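Local coordinates for protein predicted component of a thermophile-specific DNA repair system, contains a RAMP domain (PDB 4N0L) that probably binds the crRNA as the Csm3 subunit of a type III-A CRISPR antiviral complex, built on an RRM-like RAMP fold with a zinc site, at residues D146-G149 with R150-P154; E326-A329 with Y330-P333. One frame throughout, in Å; residues are numbered along the deposited sequence.

Interaction 1: D146-G149 with R150-P154; sequences DPYG and RYRDP
OD2 of D146 is gripped from both faces of the carboxylate plane, by the backbone N of Y148 and by the guanidinium of R152. The first bond, Y148 N to D146 OD2 at 3.2 Å, closes an Asx turn within the loop between helices 133-137 and 157-160. The second belongs to an end-on salt bridge in which each carboxylate oxygen takes one nitrogen. R152 NH1 gives D146 OD1 a straight bond of 2.8 Å on its syn lone pair, within the guanidinium plane, whereas R152 NH2 meets D146 OD2 at 2.9 Å along a more tilted path, the two planes being turned 37° apart. A bend at chi2 (99°) folds the arginine back so that one guanidinium face lies on CB of Y148, 3.7 Å from CZ of R152. NE of R152 bonds to the carbonyl of F130, which further limits rotation of the group. Beyond this, the Y148 ring carries P147 CG over one face, and its OH bonds to V76 O. The backbone turns tightly about the carbonyl of Y148: O of Y148 accepts from N of Y151 at 3.1 Å and from N of R152 at 3.0 Å.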
ATOM      1  N   ASP A 146     -13.221 -10.129 -26.745  1.00 32.42           N
ATOM      2  CA  ASP A 146     -12.255  -9.053 -26.569  1.00 34.91           C
ATOM      3  C   ASP A 146     -12.950  -7.776 -26.112  1.00 36.20           C
ATOM      4  O   ASP A 146     -13.686  -7.156 -26.880  1.00 40.53           O
ATOM      5  CB  ASP A 146     -11.482  -8.808 -27.869  1.00 39.42           C
ATOM      6  CG  ASP A 146     -10.486  -7.672 -27.751  1.00 42.76           C
ATOM      7  OD1 ASP A 146     -10.228  -6.997 -28.771  1.00 39.54           O
ATOM      8  OD2 ASP A 146      -9.949  -7.463 -26.643  1.00 47.28           O
ATOM      9  N   PRO A 147     -12.725  -7.385 -24.850  1.00 32.96           N
ATOM     10  CA  PRO A 147     -13.374  -6.210 -24.264  1.00 30.36           C
ATOM     11  C   PRO A 147     -12.636  -4.910 -24.570  1.00 30.98           C
ATOM     12  O   PRO A 147     -13.110  -3.839 -24.196  1.00 33.58           O
ATOM     13  CB  PRO A 147     -13.338  -6.513 -22.769  1.00 36.43           C
ATOM     14  CG  PRO A 147     -12.062  -7.272 -22.600  1.00 36.03           C
ATOM     15  CD  PRO A 147     -11.902  -8.103 -23.858  1.00 32.27           C
ATOM     16  N   TYR A 148     -11.488  -5.008 -25.233  1.00 34.58           N
ATOM     17  CA  TYR A 148     -10.638  -3.842 -25.460  1.00 37.01           C
ATOM     18  C   TYR A 148     -10.728  -3.296 -26.883  1.00 37.44           C
ATOM     19  O   TYR A 148      -9.880  -2.507 -27.304  1.00 35.84           O
ATOM     20  CB  TYR A 148      -9.187  -4.186 -25.125  1.00 34.94           C
ATOM     21  CG  TYR A 148      -8.999  -4.598 -23.686  1.00 32.85           C
ATOM     22  CD1 TYR A 148      -9.491  -3.811 -22.652  1.00 31.78           C
ATOM     23  CD2 TYR A 148      -8.342  -5.776 -23.359  1.00 29.31           C
ATOM     24  CE1 TYR A 148      -9.327  -4.183 -21.333  1.00 29.77           C
ATOM     25  CE2 TYR A 148      -8.173  -6.159 -22.039  1.00 33.23           C
ATOM     26  CZ  TYR A 148      -8.669  -5.357 -21.031  1.00 32.18           C
ATOM     27  OH  TYR A 148      -8.507  -5.727 -19.716  1.00 33.88           O
ATOM     28  N   GLY A 149     -11.761  -3.708 -27.612  1.00 35.33           N
ATOM     29  CA  GLY A 149     -11.937  -3.297 -28.994  1.00 33.76           C
ATOM     30  C   GLY A 149     -12.020  -1.791 -29.155  1.00 38.03           C
ATOM     31  O   GLY A 149     -11.416  -1.220 -30.064  1.00 42.24           O
ATOM     32  N   ARG A 150     -12.767  -1.144 -28.266  1.00 38.54           N
ATOM     33  CA  ARG A 150     -12.965   0.301 -28.336  1.00 40.27           C
ATOM     34  C   ARG A 150     -11.721   1.091 -27.936  1.00 41.06           C
ATOM     35  O   ARG A 150     -11.644   2.293 -28.178  1.00 47.72           O
ATOM     36  CB  ARG A 150     -14.137   0.715 -27.444  1.00 42.98           C
ATOM     37  CG  ARG A 150     -13.812   0.650 -25.967  1.00 51.05           C
ATOM     38  CD  ARG A 150     -15.026   0.940 -25.102  1.00 56.81           C
ATOM     39  NE  ARG A 150     -15.327   2.368 -25.042  1.00 62.73           N
ATOM     40  CZ  ARG A 150     -16.375   2.882 -24.408  1.00 65.76           C
ATOM     41  NH1 ARG A 150     -17.228   2.086 -23.780  1.00 68.50           N
ATOM     42  NH2 ARG A 150     -16.571   4.194 -24.401  1.00 63.90           N
ATOM     43  N   TYR A 151     -10.754   0.425 -27.314  1.00 36.08           N
ATOM     44  CA  TYR A 151      -9.538   1.102 -26.873  1.00 38.04           C
ATOM     45  C   TYR A 151      -8.377   0.875 -27.832  1.00 37.98           C
ATOM     46  O   TYR A 151      -7.465   1.700 -27.924  1.00 35.96           O
ATOM     47  CB  TYR A 151      -9.158   0.649 -25.460  1.00 33.83           C
ATOM     48  CG  TYR A 151     -10.285   0.824 -24.465  1.00 30.96           C
ATOM     49  CD1 TYR A 151     -10.674   2.090 -24.047  1.00 29.29           C
ATOM     50  CD2 TYR A 151     -10.971  -0.273 -23.958  1.00 29.13           C
ATOM     51  CE1 TYR A 151     -11.708   2.261 -23.149  1.00 26.88           C
ATOM     52  CE2 TYR A 151     -12.008  -0.112 -23.054  1.00 32.73           C
ATOM     53  CZ  TYR A 151     -12.371   1.157 -22.656  1.00 32.87           C
ATOM     54  OH  TYR A 151     -13.402   1.323 -21.759  1.00 38.04           O
ATOM     55  N   ARG A 152      -8.428  -0.231 -28.567  1.00 40.92           N
ATOM     56  CA  ARG A 152      -7.355  -0.574 -29.493  1.00 43.55           C
ATOM     57  C   ARG A 152      -7.806  -1.635 -30.486  1.00 47.08           C
ATOM     58  O   ARG A 152      -8.634  -2.490 -30.166  1.00 44.79           O
ATOM     59  CB  ARG A 152      -6.115  -1.061 -28.728  1.00 41.64           C
ATOM     60  CG  ARG A 152      -6.325  -2.338 -27.909  1.00 38.55           C
ATOM     61  CD  ARG A 152      -5.815  -3.577 -28.642  1.00 33.32           C
ATOM     62  NE  ARG A 152      -6.021  -4.800 -27.872  1.00 31.96           N
ATOM     63  CZ  ARG A 152      -7.132  -5.531 -27.920  1.00 34.35           C
ATOM     64  NH1 ARG A 152      -8.142  -5.162 -28.700  1.00 36.64           N
ATOM     65  NH2 ARG A 152      -7.238  -6.631 -27.188  1.00 31.27           N
ATOM     66  N   ASP A 153      -7.253  -1.567 -31.692  1.00 47.71           N
ATOM     67  CA  ASP A 153      -7.495  -2.578 -32.708  1.00 47.29           C
ATOM     68  C   ASP A 153      -6.707  -3.831 -32.362  1.00 44.67           C
ATOM     69  O   ASP A 153      -5.504  -3.757 -32.121  1.00 46.13           O
ATOM     70  CB  ASP A 153      -7.095  -2.058 -34.091  1.00 49.73           C
ATOM     71  CG  ASP A 153      -7.525  -2.984 -35.216  1.00 53.34           C
ATOM     72  OD1 ASP A 153      -8.007  -2.477 -36.251  1.00 57.46           O
ATOM     73  OD2 ASP A 153      -7.369  -4.217 -35.074  1.00 52.08           O
ATOM     74  N   PRO A 154      -7.386  -4.988 -32.327  1.00 41.08           N
ATOM     75  CA  PRO A 154      -6.734  -6.274 -32.054  1.00 39.15           C
ATOM     76  C   PRO A 154      -5.573  -6.563 -33.011  1.00 43.15           C
ATOM     77  O   PRO A 154      -4.683  -7.344 -32.675  1.00 45.64           O
ATOM     78  CB  PRO A 154      -7.869  -7.295 -32.238  1.00 30.30           C
ATOM     79  CG  PRO A 154      -8.969  -6.556 -32.945  1.00 29.60           C
ATOM     80  CD  PRO A 154      -8.840  -5.136 -32.503  1.00 34.10           C
TER

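Interaction 2: E326-A329 with Y330-P333; sequences EDRA and YLRP
The R328 guanidinium has the carbonyl O of Y330 and CD2 of L331 over one face, both displaced toward the rim, and its plane stands 81° from that of the Y330 ring. The contact belongs to the loop joining helix 322-325 to helix 333-338, where D327 centres an inverse gamma turn just before R328. Bends at chi2 (-89°) and chi3 fold the arginine back over the chain that follows. Its NH1 comes within 3.8 Å of CE1 of Y330, an oblique approach, and R328 CZ is 5.3 Å from the centroid of the Y330 ring, so any cation-pi attraction is weak. NH1 is also 3.4 Å from O of Y330, but the angle is too poor for a hydrogen bond. The aliphatic part adds apolar contacts: R328 CG lies 4.1 Å from L331 CD2, which also meets CB of E326 at 4.2 Å. R332 is the N-cap of helix 333-338, and its N bonds to E335. The charge of R328 is met by a salt bridge from NH2 to E335, within the first turn of that helix. With no hydrogen bond between the two halves, what joins them directly is van der Waals packing and at most a weak cation-pi attraction, and the salt bridge to E335 probably helps to keep the arginine folded.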
ATOM      1  N   GLU A 326      -1.191  20.118  12.745  1.00 52.02           N
ATOM      2  CA  GLU A 326      -2.383  20.021  13.574  1.00 49.56           C
ATOM      3  C   GLU A 326      -1.997  19.758  15.022  1.00 43.52           C
ATOM      4  O   GLU A 326      -0.882  19.319  15.305  1.00 43.04           O
ATOM      5  CB  GLU A 326      -3.295  18.901  13.067  1.00 54.62           C
ATOM      6  CG  GLU A 326      -4.782  19.215  13.118  1.00 62.46           C
ATOM      7  CD  GLU A 326      -5.143  20.438  12.301  1.00 68.91           C
ATOM      8  OE1 GLU A 326      -4.965  20.401  11.064  1.00 68.48           O
ATOM      9  OE2 GLU A 326      -5.608  21.435  12.893  1.00 73.70           O
ATOM     10  N   ASP A 327      -2.921  20.021  15.940  1.00 41.75           N
ATOM     11  CA  ASP A 327      -2.664  19.796  17.356  1.00 46.62           C
ATOM     12  C   ASP A 327      -2.894  18.319  17.660  1.00 44.10           C
ATOM     13  O   ASP A 327      -3.809  17.954  18.401  1.00 45.48           O
ATOM     14  CB  ASP A 327      -3.564  20.684  18.218  1.00 55.03           C
ATOM     15  CG  ASP A 327      -3.256  20.569  19.700  1.00 60.37           C
ATOM     16  OD1 ASP A 327      -2.108  20.221  20.048  1.00 58.55           O
ATOM     17  OD2 ASP A 327      -4.166  20.828  20.518  1.00 65.57           O
ATOM     18  N   ARG A 328      -2.051  17.474  17.072  1.00 38.94           N
ATOM     19  CA  ARG A 328      -2.203  16.022  17.136  1.00 32.76           C
ATOM     20  C   ARG A 328      -0.845  15.335  17.139  1.00 30.52           C
ATOM     21  O   ARG A 328       0.123  15.856  16.584  1.00 35.91           O
ATOM     22  CB  ARG A 328      -3.019  15.503  15.944  1.00 34.36           C
ATOM     23  CG  ARG A 328      -4.364  16.172  15.706  1.00 34.26           C
ATOM     24  CD  ARG A 328      -5.455  15.464  16.484  1.00 31.97           C
ATOM     25  NE  ARG A 328      -5.503  14.047  16.128  1.00 35.41           N
ATOM     26  CZ  ARG A 328      -6.119  13.567  15.050  1.00 39.33           C
ATOM     27  NH1 ARG A 328      -6.104  12.265  14.801  1.00 40.15           N
ATOM     28  NH2 ARG A 328      -6.750  14.387  14.220  1.00 36.63           N
ATOM     29  N   ALA A 329      -0.782  14.153  17.741  1.00 26.98           N
ATOM     30  CA  ALA A 329       0.449  13.375  17.754  1.00 27.77           C
ATOM     31  C   ALA A 329       0.565  12.568  16.462  1.00 30.37           C
ATOM     32  O   ALA A 329       1.663  12.206  16.039  1.00 31.17           O
ATOM     33  CB  ALA A 329       0.488  12.458  18.967  1.00 25.74           C
ATOM     34  N   TYR A 330      -0.580  12.310  15.839  1.00 26.01           N
ATOM     35  CA  TYR A 330      -0.643  11.544  14.601  1.00 26.83           C
ATOM     36  C   TYR A 330      -1.832  11.997  13.761  1.00 31.93           C
ATOM     37  O   TYR A 330      -2.782  12.578  14.282  1.00 30.78           O
ATOM     38  CB  TYR A 330      -0.748  10.044  14.898  1.00 25.82           C
ATOM     39  CG  TYR A 330      -2.077   9.615  15.493  1.00 26.86           C
ATOM     40  CD1 TYR A 330      -3.164   9.306  14.679  1.00 26.83           C
ATOM     41  CD2 TYR A 330      -2.248   9.535  16.871  1.00 29.82           C
ATOM     42  CE1 TYR A 330      -4.379   8.924  15.221  1.00 28.68           C
ATOM     43  CE2 TYR A 330      -3.462   9.152  17.422  1.00 28.52           C
ATOM     44  CZ  TYR A 330      -4.522   8.849  16.592  1.00 29.95           C
ATOM     45  OH  TYR A 330      -5.725   8.467  17.138  1.00 30.34           O
ATOM     46  N   LEU A 331      -1.782  11.726  12.461  1.00 34.38           N
ATOM     47  CA  LEU A 331      -2.952  11.906  11.611  1.00 31.60           C
ATOM     48  C   LEU A 331      -3.324  10.575  10.972  1.00 29.39           C
ATOM     49  O   LEU A 331      -2.457   9.760  10.660  1.00 31.15           O
ATOM     50  CB  LEU A 331      -2.704  12.968  10.537  1.00 29.13           C
ATOM     51  CG  LEU A 331      -2.440  14.398  11.018  1.00 27.75           C
ATOM     52  CD1 LEU A 331      -2.195  15.334   9.843  1.00 21.09           C
ATOM     53  CD2 LEU A 331      -3.595  14.899  11.876  1.00 25.46           C
ATOM     54  N   ARG A 332      -4.620  10.357  10.793  1.00 26.48           N
ATOM     55  CA  ARG A 332      -5.106   9.163  10.119  1.00 26.50           C
ATOM     56  C   ARG A 332      -4.928   9.357   8.611  1.00 28.15           C
ATOM     57  O   ARG A 332      -4.799  10.495   8.157  1.00 25.06           O
ATOM     58  CB  ARG A 332      -6.568   8.900  10.494  1.00 24.82           C
ATOM     59  CG  ARG A 332      -6.763   8.555  11.968  1.00 21.57           C
ATOM     60  CD  ARG A 332      -6.541   7.073  12.243  1.00 24.17           C
ATOM     61  NE  ARG A 332      -7.524   6.230  11.569  1.00 31.61           N
ATOM     62  CZ  ARG A 332      -8.682   5.856  12.106  1.00 32.01           C
ATOM     63  NH1 ARG A 332      -9.516   5.088  11.418  1.00 30.66           N
ATOM     64  NH2 ARG A 332      -9.006   6.252  13.329  1.00 28.83           N
ATOM     65  N   PRO A 333      -4.899   8.254   7.836  1.00 32.18           N
ATOM     66  CA  PRO A 333      -4.689   8.321   6.382  1.00 32.88           C
ATOM     67  C   PRO A 333      -5.542   9.378   5.681  1.00 31.24           C
ATOM     68  O   PRO A 333      -5.017  10.164   4.893  1.00 28.10           O
ATOM     69  CB  PRO A 333      -5.079   6.918   5.916  1.00 30.60           C
ATOM     70  CG  PRO A 333      -4.720   6.051   7.060  1.00 29.87           C
ATOM     71  CD  PRO A 333      -5.000   6.856   8.302  1.00 30.14           C
TER

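How the interactions relate
Interactions 1 and 2 lie on opposite sides of the chain's centre, their own centres 46 Å apart and their nearest atoms about 29 Å apart, so neither touches the other. Interaction 1 is the one near the metal: the side chain of Y148 is about 6 Å from that of H86 and about 9 Å from the zinc ion, which H86, C88, C115 and C118 bind. Interaction 2 is away from that site, beside the antiparallel sheet, where L331 makes backbone hydrogen bonds with I272 of strand 268-278. Both are local contacts in loops between helices that use an arginine differently: R152 pairs with an acid of its own loop, R328 with one in the following helix.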